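Local structure of SmhA (Serratia marcescens, 7A27) at residues Ala128-Leu133 / Arg297-Pro302. The protein serves as the A component of Smh, a tripartite alpha-pore-forming toxin, and probably acts with its partner proteins to form membrane pores. Numbering follows the deposited sequence.
Sequences AVHTQL and RMALLP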
ATOM      1  N   ALA A 128      -3.228 -16.452  -4.547  1.00 68.86           N
ATOM      2  CA  ALA A 128      -4.385 -16.027  -5.373  1.00 70.46           C
ATOM      3  C   ALA A 128      -4.423 -14.502  -5.478  1.00 68.50           C
ATOM      4  O   ALA A 128      -4.633 -13.979  -6.589  1.00 68.30           O
ATOM      5  CB  ALA A 128      -5.674 -16.570  -4.801  1.00 71.94           C
ATOM      6  N   VAL A 129      -4.228 -13.824  -4.355  1.00 67.67           N
ATOM      7  CA  VAL A 129      -4.237 -12.336  -4.294  1.00 69.17           C
ATOM      8  C   VAL A 129      -3.031 -11.791  -5.063  1.00 70.51           C
ATOM      9  O   VAL A 129      -3.205 -10.813  -5.815  1.00 72.95           O
ATOM     10  CB  VAL A 129      -4.256 -11.838  -2.840  1.00 68.06           C
ATOM     11  CG1 VAL A 129      -3.975 -10.355  -2.764  1.00 67.49           C
ATOM     12  CG2 VAL A 129      -5.571 -12.164  -2.149  1.00 68.37           C
ATOM     13  N   HIS A 130      -1.842 -12.372  -4.884  1.00 70.94           N
ATOM     14  CA  HIS A 130      -0.615 -11.907  -5.583  1.00 69.88           C
ATOM     15  C   HIS A 130      -0.788 -12.034  -7.094  1.00 70.17           C
ATOM     16  O   HIS A 130      -0.354 -11.130  -7.817  1.00 68.65           O
ATOM     17  CB  HIS A 130       0.630 -12.671  -5.140  1.00 70.62           C
ATOM     18  CG  HIS A 130       1.849 -12.214  -5.868  1.00 72.27           C
ATOM     19  ND1 HIS A 130       2.374 -12.888  -6.958  1.00 73.17           N
ATOM     20  CD2 HIS A 130       2.601 -11.103  -5.711  1.00 73.75           C
ATOM     21  CE1 HIS A 130       3.431 -12.245  -7.395  1.00 74.25           C
ATOM     22  NE2 HIS A 130       3.593 -11.143  -6.652  1.00 74.65           N
ATOM     23  N   THR A 131      -1.386 -13.127  -7.561  1.00 70.92           N
ATOM     24  CA  THR A 131      -1.572 -13.371  -9.005  1.00 72.95           C
ATOM     25  C   THR A 131      -2.453 -12.257  -9.587  1.00 75.49           C
ATOM     26  O   THR A 131      -2.165 -11.842 -10.730  1.00 76.28           O
ATOM     27  CB  THR A 131      -2.072 -14.789  -9.268  1.00 73.80           C
ATOM     28  OG1 THR A 131      -1.132 -15.694  -8.683  1.00 74.23           O
ATOM     29  CG2 THR A 131      -2.213 -15.079 -10.743  1.00 76.03           C
ATOM     30  N   GLN A 132      -3.461 -11.769  -8.849  1.00 78.07           N
ATOM     31  CA  GLN A 132      -4.338 -10.662  -9.322  1.00 80.78           C
ATOM     32  C   GLN A 132      -3.520  -9.359  -9.383  1.00 78.92           C
ATOM     33  O   GLN A 132      -3.650  -8.626 -10.369  1.00 81.06           O
ATOM     34  CB  GLN A 132      -5.583 -10.495  -8.450  1.00 82.79           C
ATOM     35  CG  GLN A 132      -6.744 -11.387  -8.842  1.00 87.56           C
ATOM     36  CD  GLN A 132      -7.940 -11.173  -7.939  1.00 91.49           C
ATOM     37  OE1 GLN A 132      -8.028 -10.195  -7.191  1.00 91.67           O
ATOM     38  NE2 GLN A 132      -8.909 -12.079  -8.029  1.00 95.18           N
ATOM     39  N   LEU A 133      -2.712  -9.069  -8.366  1.00 76.00           N
ATOM     40  CA  LEU A 133      -1.873  -7.847  -8.319  1.00 74.82           C
ATOM     41  C   LEU A 133      -0.887  -7.856  -9.494  1.00 75.63           C
ATOM     42  O   LEU A 133      -0.691  -6.805 -10.120  1.00 75.14           O
ATOM     43  CB  LEU A 133      -1.144  -7.796  -6.970  1.00 72.69           C
ATOM     44  CG  LEU A 133      -2.001  -7.375  -5.783  1.00 70.94           C
ATOM     45  CD1 LEU A 133      -1.250  -7.552  -4.483  1.00 69.41           C
ATOM     46  CD2 LEU A 133      -2.421  -5.926  -5.941  1.00 70.87           C
ATOM     47  N   ARG A 297       6.033  -6.589  -2.444  1.00 68.02           N
ATOM     48  CA  ARG A 297       6.034  -6.987  -1.008  1.00 69.65           C
ATOM     49  C   ARG A 297       5.114  -8.192  -0.825  1.00 68.74           C
ATOM     50  O   ARG A 297       5.437  -9.046  -0.002  1.00 68.89           O
ATOM     51  CB  ARG A 297       5.569  -5.860  -0.088  1.00 72.46           C
ATOM     52  CG  ARG A 297       6.401  -4.596  -0.198  1.00 76.42           C
ATOM     53  CD  ARG A 297       7.863  -4.738   0.194  1.00 80.78           C
ATOM     54  NE  ARG A 297       8.600  -3.627  -0.430  1.00 85.22           N
ATOM     55  CZ  ARG A 297       8.536  -2.337  -0.047  1.00 86.88           C
ATOM     56  NH1 ARG A 297       7.752  -1.953   0.970  1.00 86.35           N
ATOM     57  NH2 ARG A 297       9.260  -1.446  -0.707  1.00 85.08           N
ATOM     58  N   MET A 298       4.031  -8.247  -1.601  1.00 68.00           N
ATOM     59  CA  MET A 298       3.003  -9.317  -1.569  1.00 67.11           C
ATOM     60  C   MET A 298       3.573 -10.603  -2.173  1.00 66.06           C
ATOM     61  O   MET A 298       3.111 -11.678  -1.778  1.00 66.23           O
ATOM     62  CB  MET A 298       1.798  -8.869  -2.386  1.00 67.30           C
ATOM     63  CG  MET A 298       0.594  -9.783  -2.283  1.00 69.29           C
ATOM     64  SD  MET A 298      -0.150 -10.030  -0.674  1.00 67.85           S
ATOM     65  CE  MET A 298       0.049  -8.362  -0.086  1.00 69.02           C
ATOM     66  N   ALA A 299       4.559 -10.515  -3.064  1.00 64.56           N
ATOM     67  CA  ALA A 299       5.174 -11.682  -3.738  1.00 65.17           C
ATOM     68  C   ALA A 299       5.811 -12.622  -2.704  1.00 66.38           C
ATOM     69  O   ALA A 299       5.813 -13.840  -2.925  1.00 69.82           O
ATOM     70  CB  ALA A 299       6.210 -11.225  -4.719  1.00 64.80           C
ATOM     71  N   LEU A 300       6.291 -12.101  -1.587  1.00 66.08           N
ATOM     72  CA  LEU A 300       7.029 -12.889  -0.567  1.00 67.54           C
ATOM     73  C   LEU A 300       6.067 -13.521   0.457  1.00 66.61           C
ATOM     74  O   LEU A 300       6.514 -14.434   1.192  1.00 67.59           O
ATOM     75  CB  LEU A 300       8.048 -11.995   0.149  1.00 68.24           C
ATOM     76  CG  LEU A 300       8.932 -11.063  -0.684  1.00 68.41           C
ATOM     77  CD1 LEU A 300       9.678 -10.121   0.254  1.00 68.62           C
ATOM     78  CD2 LEU A 300       9.893 -11.827  -1.592  1.00 68.19           C
ATOM     79  N   LEU A 301       4.802 -13.090   0.508  1.00 64.01           N
ATOM     80  CA  LEU A 301       3.839 -13.518   1.562  1.00 63.79           C
ATOM     81  C   LEU A 301       3.497 -15.009   1.439  1.00 65.17           C
ATOM     82  O   LEU A 301       3.514 -15.706   2.453  1.00 66.14           O
ATOM     83  CB  LEU A 301       2.590 -12.642   1.504  1.00 61.99           C
ATOM     84  CG  LEU A 301       1.578 -12.878   2.625  1.00 61.46           C
ATOM     85  CD1 LEU A 301       2.181 -12.655   3.993  1.00 61.20           C
ATOM     86  CD2 LEU A 301       0.378 -11.985   2.451  1.00 61.39           C
ATOM     87  N   PRO A 302       3.153 -15.552   0.244  1.00 63.90           N
ATOM     88  CA  PRO A 302       2.847 -16.973   0.117  1.00 64.98           C
ATOM     89  C   PRO A 302       3.988 -17.849   0.673  1.00 67.16           C
ATOM     90  O   PRO A 302       3.739 -18.738   1.457  1.00 67.42           O
ATOM     91  CB  PRO A 302       2.681 -17.147  -1.405  1.00 65.70           C
ATOM     92  CG  PRO A 302       2.259 -15.795  -1.905  1.00 64.71           C
ATOM     93  CD  PRO A 302       3.048 -14.849  -1.034  1.00 63.60           C
TER
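His130 and Met298 bring helix 104-155 against the junction of helices 272-299 and 301-321, their CA atoms 6.0 Å apart. The imidazole of His130 packs over the backbone of Met298 and the methyl of Ala299. With CG anti to the backbone N (chi1 179°), the ring reaches across to these groups, which it meets obliquely. CD2 of His130 lies 3.7 Å from the carbonyl carbon C of Met298, and NE2 of His130 is 3.3 Å from CB of Ala299. The ring's polar bond lies just outside this contact: NE2 of His130 makes a weak hydrogen bond to OE2 of Glu295, one turn earlier on helix 272-299.

The aliphatic packing centres on the thioether chain of Met298. Its CG is also anti to the backbone N (chi1 -172°), and the chain then bends at chi2 and chi3. CG of Met298 touches CD1 of Leu133 at 3.6 Å, the two side chains crossing at about a right angle, and lies 4.1 Å from CB of His130. Further along, SD of Met298 comes to 4.4 Å from CG1 of Val129, a looser approach. Leu76 and Leu79 of helix 48-96 and Ile21 of helix 14-37 continue this packing within the elongated helical bundle.

At the junction, Leu301 N bonds to Met298 O at 3.2 Å, and Pro302 follows in the next helix. The chemistry is thus chiefly van der Waals packing of His130 and Met298 together, to which the buried histidine adds one weak polar link, to Glu295, probably made stronger if its imidazole is protonated.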